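Long-range contacts in AvrRxo1-ORF1 (Xanthomonas oryzae pv. oryzicola, PDB 4Z8T), which is a type III effector with a polynucleotide kinase domain of the P-loop NTPase class and forms a complex with its interactor AvrRxo1-ORF2: residues K179-P188 against S236-T245; F217-I228 against Y270-L278. One frame throughout, in Å; residues are numbered along the deposited sequence.

Contact 1: residues K179-P188 against S236-T245; sequences KVELCDIDAP and SLGNYRLFGT. With ACT (acetate ion), chain I.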
loop_
_atom_site.group_PDB
_atom_site.type_symbol
_atom_site.label_atom_id
_atom_site.label_comp_id
_atom_site.label_asym_id
_atom_site.label_seq_id
_atom_site.Cartn_x
_atom_site.Cartn_y
_atom_site.Cartn_z
ATOM N N LYS A 179 -20.852 14.126 28.262
ATOM C CA LYS A 179 -20.777 13.083 27.237
ATOM C C LYS A 179 -19.614 13.448 26.324
ATOM O O LYS A 179 -19.246 14.614 26.245
ATOM C CB LYS A 179 -22.050 13.073 26.389
ATOM C CG LYS A 179 -23.276 12.554 27.092
ATOM C CD LYS A 179 -23.183 11.057 27.280
ATOM C CE LYS A 179 -24.484 10.504 27.826
ATOM N NZ LYS A 179 -24.296 9.094 28.271
ATOM N N VAL A 180 -19.032 12.459 25.650
ATOM C CA VAL A 180 -18.056 12.736 24.604
ATOM C C VAL A 180 -18.696 12.481 23.249
ATOM O O VAL A 180 -19.101 11.356 22.955
ATOM C CB VAL A 180 -16.796 11.859 24.741
ATOM C CG1 VAL A 180 -15.834 12.147 23.594
ATOM C CG2 VAL A 180 -16.115 12.129 26.065
ATOM N N GLU A 181 -18.798 13.521 22.427
ATOM C CA GLU A 181 -19.283 13.365 21.068
ATOM C C GLU A 181 -18.064 13.550 20.182
ATOM O O GLU A 181 -17.552 14.653 20.046
ATOM C CB GLU A 181 -20.343 14.422 20.751
ATOM C CG GLU A 181 -21.035 14.223 19.423
ATOM C CD GLU A 181 -21.997 13.032 19.417
ATOM O OE1 GLU A 181 -22.414 12.549 20.513
ATOM O OE2 GLU A 181 -22.353 12.584 18.299
ATOM N N LEU A 182 -17.580 12.460 19.598
ATOM C CA LEU A 182 -16.308 12.498 18.894
ATOM C C LEU A 182 -16.511 12.265 17.413
ATOM O O LEU A 182 -17.102 11.256 16.995
ATOM C CB LEU A 182 -15.345 11.460 19.475
ATOM C CG LEU A 182 -13.882 11.662 19.051
ATOM C CD1 LEU A 182 -12.948 11.225 20.164
ATOM C CD2 LEU A 182 -13.537 10.931 17.752
ATOM N N CYS A 183 -16.024 13.208 16.611
ATOM C CA CYS A 183 -15.941 13.022 15.171
ATOM C C CYS A 183 -14.478 12.923 14.838
ATOM O O CYS A 183 -13.679 13.747 15.274
ATOM C CB CYS A 183 -16.543 14.214 14.415
ATOM S SG CYS A 183 -18.338 14.116 14.257
ATOM N N ASP A 184 -14.130 11.888 14.087
ATOM C CA ASP A 184 -12.752 11.575 13.741
ATOM C C ASP A 184 -12.687 11.681 12.219
ATOM O O ASP A 184 -13.467 11.047 11.515
ATOM C CB ASP A 184 -12.477 10.146 14.214
ATOM C CG ASP A 184 -11.022 9.756 14.134
ATOM O OD1 ASP A 184 -10.172 10.593 13.758
ATOM O OD2 ASP A 184 -10.730 8.585 14.455
ATOM N N ILE A 185 -11.785 12.525 11.723
ATOM C CA ILE A 185 -11.783 12.907 10.314
ATOM C C ILE A 185 -10.435 12.558 9.705
ATOM O O ILE A 185 -9.390 12.987 10.200
ATOM C CB ILE A 185 -12.024 14.429 10.165
ATOM C CG1 ILE A 185 -13.397 14.820 10.759
ATOM C CG2 ILE A 185 -11.984 14.809 8.682
ATOM C CD1 ILE A 185 -13.329 15.538 12.103
ATOM N N ASP A 186 -10.463 11.763 8.639
ATOM C CA ASP A 186 -9.238 11.307 7.983
ATOM C C ASP A 186 -9.173 11.749 6.531
ATOM O O ASP A 186 -10.194 11.774 5.836
ATOM C CB ASP A 186 -9.165 9.782 7.988
ATOM C CG ASP A 186 -7.859 9.275 7.437
ATOM O OD1 ASP A 186 -6.901 9.159 8.236
ATOM O OD2 ASP A 186 -7.759 9.015 6.212
ATOM N N ALA A 187 -7.965 12.088 6.087
ATOM C CA ALA A 187 -7.680 12.264 4.669
ATOM C C ALA A 187 -6.307 11.683 4.386
ATOM O O ALA A 187 -5.472 11.588 5.284
ATOM C CB ALA A 187 -7.713 13.741 4.302
ATOM N N PRO A 188 -6.057 11.299 3.131
ATOM C CA PRO A 188 -4.721 10.831 2.761
ATOM C C PRO A 188 -3.686 11.899 3.078
ATOM O O PRO A 188 -4.015 13.092 3.057
ATOM C CB PRO A 188 -4.827 10.641 1.242
ATOM C CG PRO A 188 -6.271 10.392 0.989
ATOM C CD PRO A 188 -7.029 11.175 2.029
ATOM N N SER A 236 -22.040 4.393 27.416
ATOM C CA SER A 236 -22.400 5.601 28.151
ATOM C C SER A 236 -21.410 6.736 27.899
ATOM O O SER A 236 -21.665 7.873 28.298
ATOM C CB SER A 236 -22.493 5.318 29.651
ATOM O OG SER A 236 -21.205 5.203 30.229
ATOM N N LEU A 237 -20.290 6.437 27.234
ATOM C CA LEU A 237 -19.252 7.441 27.038
ATOM C C LEU A 237 -19.755 8.561 26.133
ATOM O O LEU A 237 -19.471 9.746 26.368
ATOM C CB LEU A 237 -18.003 6.809 26.415
ATOM C CG LEU A 237 -16.845 7.740 26.073
ATOM C CD1 LEU A 237 -16.358 8.458 27.320
ATOM C CD2 LEU A 237 -15.717 6.929 25.440
ATOM N N GLY A 238 -20.510 8.173 25.112
ATOM C CA GLY A 238 -20.983 9.111 24.107
ATOM C C GLY A 238 -21.039 8.437 22.751
ATOM O O GLY A 238 -21.285 7.238 22.655
ATOM N N ASN A 239 -20.788 9.191 21.688
ATOM C CA ASN A 239 -20.872 8.616 20.352
ATOM C C ASN A 239 -19.614 8.915 19.559
ATOM O O ASN A 239 -18.927 9.895 19.833
ATOM C CB ASN A 239 -22.101 9.145 19.619
ATOM C CG ASN A 239 -23.389 8.770 20.327
ATOM O OD1 ASN A 239 -23.661 7.591 20.550
ATOM N ND2 ASN A 239 -24.156 9.775 20.737
ATOM N N TYR A 240 -19.334 8.053 18.586
ATOM C CA TYR A 240 -18.137 8.140 17.747
ATOM C C TYR A 240 -18.529 8.000 16.275
ATOM O O TYR A 240 -19.269 7.095 15.903
ATOM C CB TYR A 240 -17.151 7.021 18.118
ATOM C CG TYR A 240 -15.967 6.935 17.181
ATOM C CD1 TYR A 240 -16.046 6.198 16.000
ATOM C CD2 TYR A 240 -14.781 7.601 17.463
ATOM C CE1 TYR A 240 -14.984 6.130 15.125
ATOM C CE2 TYR A 240 -13.695 7.529 16.588
ATOM C CZ TYR A 240 -13.813 6.794 15.418
ATOM O OH TYR A 240 -12.744 6.711 14.549
ATOM N N ARG A 241 -18.002 8.886 15.425
ATOM C CA ARG A 241 -18.157 8.727 13.978
ATOM C C ARG A 241 -16.822 8.976 13.319
ATOM O O ARG A 241 -16.105 9.912 13.696
ATOM C CB ARG A 241 -19.178 9.725 13.422
ATOM C CG ARG A 241 -20.621 9.358 13.727
ATOM C CD ARG A 241 -21.567 10.458 13.242
ATOM N NE ARG A 241 -21.478 11.633 14.116
ATOM C CZ ARG A 241 -21.823 12.859 13.741
ATOM N NH1 ARG A 241 -22.268 13.066 12.507
ATOM N NH2 ARG A 241 -21.702 13.868 14.590
ATOM N N LEU A 242 -16.494 8.145 12.338
ATOM C CA LEU A 242 -15.249 8.262 11.592
ATOM C C LEU A 242 -15.583 8.577 10.154
ATOM O O LEU A 242 -16.326 7.848 9.521
ATOM C CB LEU A 242 -14.505 6.926 11.604
ATOM C CG LEU A 242 -13.300 6.804 10.652
ATOM C CD1 LEU A 242 -12.206 7.843 10.948
ATOM C CD2 LEU A 242 -12.742 5.389 10.800
ATOM N N PHE A 243 -15.008 9.658 9.630
ATOM C CA PHE A 243 -15.244 10.024 8.232
ATOM C C PHE A 243 -13.930 9.936 7.512
ATOM O O PHE A 243 -12.929 10.412 8.021
ATOM C CB PHE A 243 -15.778 11.459 8.123
ATOM C CG PHE A 243 -17.144 11.641 8.717
ATOM C CD1 PHE A 243 -18.284 11.377 7.976
ATOM C CD2 PHE A 243 -17.287 12.042 10.040
ATOM C CE1 PHE A 243 -19.556 11.537 8.546
ATOM C CE2 PHE A 243 -18.553 12.206 10.604
ATOM C CZ PHE A 243 -19.673 11.951 9.868
ATOM N N GLY A 244 -13.937 9.317 6.336
ATOM C CA GLY A 244 -12.737 9.181 5.536
ATOM C C GLY A 244 -12.975 9.826 4.192
ATOM O O GLY A 244 -14.082 10.288 3.915
ATOM N N THR A 245 -11.938 9.859 3.368
ATOM C CA THR A 245 -12.004 10.597 2.110
ATOM C C THR A 245 -11.996 9.636 0.930
ATOM O O THR A 245 -11.074 8.837 0.770
ATOM C CB THR A 245 -10.833 11.585 2.008
ATOM O OG1 THR A 245 -10.842 12.454 3.152
ATOM C CG2 THR A 245 -10.958 12.433 0.713
HETATM C C ACT I . -21.852 10.112 30.810
HETATM O O ACT I . -22.888 9.585 30.357
HETATM O OXT ACT I . -21.958 11.323 31.134
HETATM C CH3 ACT I . -20.578 9.328 30.959
HETATM O O HOH W 1 -20.176 11.411 16.841
HETATM O O HOH W 2 -9.326 9.077 4.014
#
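Tyr-240 and Asp-184 both hold CG anti to the backbone N (chi1 173° and -170°). Both side chains leave their strands on the same face, and these torsions swing the phenol and the carboxylate together. There Tyr-240 OH donates to Asp-184 OD2 over 2.8 Å, meeting the oxygen on its anti side, slightly tilted from the carboxylate plane. The ring and carboxylate planes stand 75° apart. OD2 also takes salt bridges from Arg-224 and Arg-71, so three partners surround this oxygen: one hydroxyl and two arginines. Leu-182 CD2 packs against the same ring, 3.6 Å from Tyr-240 CD2.

The other face carries Glu-181, Cys-183, Asn-239, Arg-241 and Phe-243. Cys-183 SG sits over one face of the Arg-241 guanidinium, 3.4 Å from NH2, and also approaches the edge of the Phe-243 ring. The salt bridge from Glu-181 OE2 to Arg-241 NH2 is long. A water closes the gap, bound by Glu-181 OE2, Leu-182 O and Arg-241 NE. Arg-241 NH1 is held by Lys-85 O.

The backbones run parallel, with Val-180 beside Gly-238 and Ile-185 beside Phe-243. Gly-238 CA, in a glycine with positive phi, makes a close CA-H...O contact with Val-180 O, 3.1 Å. At the far end, Thr-245 OG1 donates to Asp-186 O over 2.8 Å. At the near end, Lys-179 NZ bonds Ser-236 O and an acetate, probably from the crystallisation liquor. Helices 189-198, 210-222 and 224-233 lie between the two strands in the chain. They make this a beta-alpha-beta crossover between neighbouring parallel strands, as in the P-loop NTPase fold.

Contact 2: residues F217-I228 against Y270-L278; sequences FVAVRSNRMYVI and YEKITSPQL. With SO4 (sulfate ion), chain F.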
loop_
_atom_site.group_PDB
_atom_site.type_symbol
_atom_site.label_atom_id
_atom_site.label_comp_id
_atom_site.label_asym_id
_atom_site.label_seq_id
_atom_site.Cartn_x
_atom_site.Cartn_y
_atom_site.Cartn_z
ATOM N N PHE A 217 -0.062 12.284 10.838
ATOM C CA PHE A 217 -0.785 11.294 10.053
ATOM C C PHE A 217 -0.540 9.904 10.603
ATOM O O PHE A 217 -1.475 9.127 10.806
ATOM C CB PHE A 217 -0.301 11.381 8.608
ATOM C CG PHE A 217 -0.807 10.290 7.708
ATOM C CD1 PHE A 217 -2.031 10.407 7.079
ATOM C CD2 PHE A 217 -0.010 9.182 7.417
ATOM C CE1 PHE A 217 -2.478 9.418 6.227
ATOM C CE2 PHE A 217 -0.460 8.194 6.559
ATOM C CZ PHE A 217 -1.699 8.316 5.970
ATOM N N VAL A 218 0.727 9.588 10.833
ATOM C CA VAL A 218 1.076 8.291 11.380
ATOM C C VAL A 218 0.403 8.059 12.734
ATOM O O VAL A 218 -0.214 7.013 12.964
ATOM C CB VAL A 218 2.598 8.133 11.509
ATOM C CG1 VAL A 218 2.926 6.879 12.307
ATOM C CG2 VAL A 218 3.230 8.080 10.122
ATOM N N ALA A 219 0.480 9.059 13.608
ATOM C CA ALA A 219 -0.087 8.950 14.947
ATOM C C ALA A 219 -1.605 8.805 14.918
ATOM O O ALA A 219 -2.170 7.971 15.629
ATOM C CB ALA A 219 0.301 10.134 15.773
ATOM N N VAL A 220 -2.273 9.618 14.105
ATOM C CA VAL A 220 -3.729 9.587 14.098
ATOM C C VAL A 220 -4.260 8.259 13.564
ATOM O O VAL A 220 -5.237 7.720 14.081
ATOM C CB VAL A 220 -4.342 10.812 13.352
ATOM C CG1 VAL A 220 -4.301 10.617 11.867
ATOM C CG2 VAL A 220 -5.774 11.063 13.831
ATOM N N ARG A 221 -3.592 7.700 12.563
ATOM C CA ARG A 221 -4.028 6.432 12.027
ATOM C C ARG A 221 -3.691 5.269 12.962
ATOM O O ARG A 221 -4.524 4.400 13.186
ATOM C CB ARG A 221 -3.447 6.214 10.625
ATOM C CG ARG A 221 -4.132 7.108 9.602
ATOM C CD ARG A 221 -4.187 6.427 8.298
ATOM N NE ARG A 221 -4.924 7.189 7.285
ATOM C CZ ARG A 221 -4.842 6.932 5.991
ATOM N NH1 ARG A 221 -4.071 5.934 5.566
ATOM N NH2 ARG A 221 -5.523 7.674 5.131
ATOM N N SER A 222 -2.477 5.266 13.501
ATOM C CA SER A 222 -2.023 4.137 14.325
ATOM C C SER A 222 -2.839 3.957 15.600
ATOM O O SER A 222 -2.977 2.834 16.110
ATOM C CB SER A 222 -0.539 4.284 14.684
ATOM O OG SER A 222 0.263 4.192 13.517
ATOM N N ASN A 223 -3.374 5.056 16.122
ATOM C CA ASN A 223 -4.117 5.018 17.373
ATOM C C ASN A 223 -5.624 5.107 17.216
ATOM O O ASN A 223 -6.347 5.171 18.202
ATOM C CB ASN A 223 -3.622 6.119 18.304
ATOM C CG ASN A 223 -2.219 5.864 18.773
ATOM O OD1 ASN A 223 -1.973 4.890 19.488
ATOM N ND2 ASN A 223 -1.286 6.722 18.379
ATOM N N ARG A 224 -6.099 5.089 15.975
ATOM C CA ARG A 224 -7.522 5.234 15.700
ATOM C C ARG A 224 -8.388 4.128 16.307
ATOM O O ARG A 224 -9.442 4.405 16.885
ATOM C CB ARG A 224 -7.720 5.296 14.178
ATOM C CG ARG A 224 -9.159 5.425 13.716
ATOM C CD ARG A 224 -9.166 6.051 12.342
ATOM N NE ARG A 224 -9.068 7.511 12.418
ATOM C CZ ARG A 224 -8.421 8.280 11.541
ATOM N NH1 ARG A 224 -7.770 7.733 10.529
ATOM N NH2 ARG A 224 -8.438 9.607 11.690
HETATM N N MSE A 225 -7.953 2.878 16.184
HETATM C CA MSE A 225 -8.791 1.786 16.657
HETATM C C MSE A 225 -8.862 1.752 18.186
HETATM O O MSE A 225 -9.858 1.286 18.752
HETATM C CB MSE A 225 -8.355 0.451 16.056
HETATM C CG MSE A 225 -8.613 0.423 14.564
HETATM SE SE MSE A 225 -8.166 -1.292 13.756
HETATM C CE MSE A 225 -9.875 -2.123 13.962
ATOM N N TYR A 226 -7.831 2.271 18.846
ATOM C CA TYR A 226 -7.877 2.412 20.302
ATOM C C TYR A 226 -9.006 3.345 20.710
ATOM O O TYR A 226 -9.732 3.089 21.681
ATOM C CB TYR A 226 -6.548 2.941 20.852
ATOM C CG TYR A 226 -6.594 3.219 22.337
ATOM C CD1 TYR A 226 -7.001 4.459 22.826
ATOM C CD2 TYR A 226 -6.248 2.237 23.252
ATOM C CE1 TYR A 226 -7.057 4.712 24.191
ATOM C CE2 TYR A 226 -6.295 2.488 24.613
ATOM C CZ TYR A 226 -6.700 3.718 25.074
ATOM O OH TYR A 226 -6.748 3.955 26.434
ATOM N N VAL A 227 -9.163 4.444 19.972
ATOM C CA VAL A 227 -10.253 5.360 20.264
ATOM C C VAL A 227 -11.606 4.674 20.071
ATOM O O VAL A 227 -12.486 4.786 20.908
ATOM C CB VAL A 227 -10.164 6.632 19.378
ATOM C CG1 VAL A 227 -11.313 7.584 19.707
ATOM C CG2 VAL A 227 -8.826 7.308 19.591
ATOM N N ILE A 228 -11.760 3.953 18.964
ATOM C CA ILE A 228 -13.006 3.286 18.668
ATOM C C ILE A 228 -13.328 2.278 19.771
ATOM O O ILE A 228 -14.477 2.183 20.202
ATOM C CB ILE A 228 -12.920 2.601 17.307
ATOM C CG1 ILE A 228 -12.739 3.693 16.251
ATOM C CG2 ILE A 228 -14.161 1.758 17.045
ATOM C CD1 ILE A 228 -12.569 3.183 14.832
ATOM N N TYR A 270 -12.111 1.495 5.958
ATOM C CA TYR A 270 -11.763 1.231 7.357
ATOM C C TYR A 270 -10.434 0.497 7.446
ATOM O O TYR A 270 -9.585 0.823 8.281
ATOM C CB TYR A 270 -12.869 0.410 8.019
ATOM C CG TYR A 270 -12.816 0.330 9.532
ATOM C CD1 TYR A 270 -12.561 1.447 10.311
ATOM C CD2 TYR A 270 -13.070 -0.867 10.182
ATOM C CE1 TYR A 270 -12.545 1.372 11.712
ATOM C CE2 TYR A 270 -13.053 -0.950 11.586
ATOM C CZ TYR A 270 -12.784 0.162 12.339
ATOM O OH TYR A 270 -12.778 0.066 13.714
ATOM N N GLU A 271 -10.255 -0.493 6.579
ATOM C CA GLU A 271 -8.981 -1.205 6.500
ATOM C C GLU A 271 -7.842 -0.230 6.171
ATOM O O GLU A 271 -6.765 -0.284 6.766
ATOM C CB GLU A 271 -9.065 -2.348 5.471
ATOM C CG GLU A 271 -7.793 -3.199 5.390
ATOM C CD GLU A 271 -7.923 -4.385 4.450
ATOM O OE1 GLU A 271 -8.983 -4.525 3.800
ATOM O OE2 GLU A 271 -6.953 -5.180 4.347
ATOM N N LYS A 272 -8.095 0.656 5.246
ATOM C CA LYS A 272 -7.072 1.576 4.877
ATOM C C LYS A 272 -6.673 2.641 5.908
ATOM O O LYS A 272 -5.532 2.894 6.137
ATOM C CB LYS A 272 -7.438 2.190 3.515
ATOM C CG LYS A 272 -6.481 3.125 2.949
ATOM C CD LYS A 272 -7.069 3.894 1.778
ATOM C CE LYS A 272 -6.960 3.094 0.502
ATOM N NZ LYS A 272 -5.751 2.221 0.505
ATOM N N ILE A 273 -7.666 3.237 6.519
ATOM C CA ILE A 273 -7.410 4.445 7.307
ATOM C C ILE A 273 -7.132 4.157 8.786
ATOM O O ILE A 273 -7.100 5.067 9.621
ATOM C CB ILE A 273 -8.506 5.534 7.095
ATOM C CG1 ILE A 273 -9.815 5.148 7.778
ATOM C CG2 ILE A 273 -8.693 5.812 5.575
ATOM C CD1 ILE A 273 -10.925 6.211 7.628
ATOM N N THR A 274 -6.896 2.884 9.095
ATOM C CA THR A 274 -6.464 2.492 10.427
ATOM C C THR A 274 -4.989 2.071 10.424
ATOM O O THR A 274 -4.483 1.521 11.420
ATOM C CB THR A 274 -7.336 1.352 10.977
ATOM O OG1 THR A 274 -7.380 0.295 10.009
ATOM C CG2 THR A 274 -8.766 1.832 11.248
ATOM N N SER A 275 -4.314 2.359 9.311
ATOM C CA SER A 275 -2.908 2.008 9.091
ATOM C C SER A 275 -2.162 3.142 8.378
ATOM O O SER A 275 -2.701 3.775 7.480
ATOM C CB SER A 275 -2.855 0.723 8.251
ATOM O OG SER A 275 -1.719 0.690 7.413
ATOM N N PRO A 276 -0.905 3.399 8.761
ATOM C CA PRO A 276 -0.162 4.517 8.155
ATOM C C PRO A 276 0.524 4.250 6.798
ATOM O O PRO A 276 1.120 5.182 6.245
ATOM C CB PRO A 276 0.898 4.835 9.217
ATOM C CG PRO A 276 1.116 3.538 9.919
ATOM C CD PRO A 276 -0.204 2.822 9.921
ATOM N N GLN A 277 0.446 3.051 6.268
ATOM C CA GLN A 277 1.072 2.746 5.011
ATOM C C GLN A 277 2.579 3.058 4.957
ATOM O O GLN A 277 3.037 3.577 3.982
ATOM C CB GLN A 277 0.339 3.369 3.809
ATOM C CG GLN A 277 -1.160 3.614 3.944
ATOM C CD GLN A 277 -2.008 2.365 4.138
ATOM O OE1 GLN A 277 -1.590 1.248 3.841
ATOM N NE2 GLN A 277 -3.201 2.556 4.616
ATOM N N LEU A 278 3.307 2.750 6.030
ATOM C CA LEU A 278 4.776 2.836 6.116
ATOM C C LEU A 278 5.548 1.714 5.392
ATOM O O LEU A 278 5.049 0.620 5.245
ATOM C CB LEU A 278 5.249 2.882 7.592
ATOM C CG LEU A 278 4.379 3.879 8.319
ATOM C CD1 LEU A 278 4.610 4.001 9.826
ATOM C CD2 LEU A 278 4.533 5.204 7.592
HETATM S S SO4 F . -4.408 6.661 1.824
HETATM O O1 SO4 F . -4.546 6.611 0.370
HETATM O O2 SO4 F . -4.197 5.326 2.367
HETATM O O3 SO4 F . -5.621 7.223 2.406
HETATM O O4 SO4 F . -3.264 7.503 2.179
#
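A sulfate-binding site built on Arg-221 lies where helix 210-222 meets the turn after helix 267-272. The Arg-221 guanidinium is flanked on both faces, toward the rim, by Phe-217 CZ and Ile-273 CA. Arg-221 NH1 donates to Ser-275 O at 3.2 Å, with an N-H...O angle of 166° and the carbonyl oxygen in the guanidinium plane. Arg-221 NH2 bonds sulfate O3 at 2.8 Å, and NH1 makes a longer bond to sulfate O2. The CG and CD methylenes of Lys-272 line the same ion. Asp-186 pairs with Arg-221 NH2 from outside the two segments.

Arg-224 comes from the next helix. Its chain bends at chi3 (-83°), which turns Arg-224 NH1 onto Ile-273 O at 2.9 Å. That oxygen also lies in the guanidinium plane. Arg-224 NH1 also pairs with Asp-186, and NE with Asp-184.

Apolar contacts extend the interface. Val-218 CG2 touches Pro-276 CB and lies 4.0 Å from Leu-278 CD2. Farther along, Met-225, a selenomethionine, lays CG against Thr-274 CG2 at 3.6 Å. Met-225 CE touches Tyr-270 OH and CZ. Ile-228 CD1 comes in at the edge of that ring, 3.6 Å from Tyr-270 CE1. Tyr-270 OH bonds His-13 of the AvrRxo1-ORF2 chain, which also packs on Met-225. A polar atom meets the other ring: Pro-276 O lies at the edge of Phe-217, 3.4 Å from Phe-217 CE2.

Backbone carbonyls and aspartates thus fix the rotation of both arginines. Held flat, Arg-221 still presents two N-H groups to the anion. The sulfate probably comes from the crystallisation liquor, but its place is consistent with a pocket suited to a phosphate-like group.

How the contacts relate
Both contacts are largely buried, but contact 2 reaches further toward the surface and the AvrRxo1-ORF2 chain. Contact 1 lies inside the sheet and is held mainly by regular backbone bonds between strands. Contact 2 joins helix ends and a turn, and relies on arginine side chains bonded to carbonyls. They meet directly. Asp-186, just after strand 179-185, forms salt bridges through OD2 to Arg-221 NH2 and through OD1 to Arg-224 NH1, each 2.8 Å. Ile-228 also packs on Tyr-240, 3.4 Å between CG1 and CZ. Helix 224-233 leads into strand 238-245, so helices 210-222 and 224-233 belong to the crossover of contact 1, while 270-278 comes after both strands.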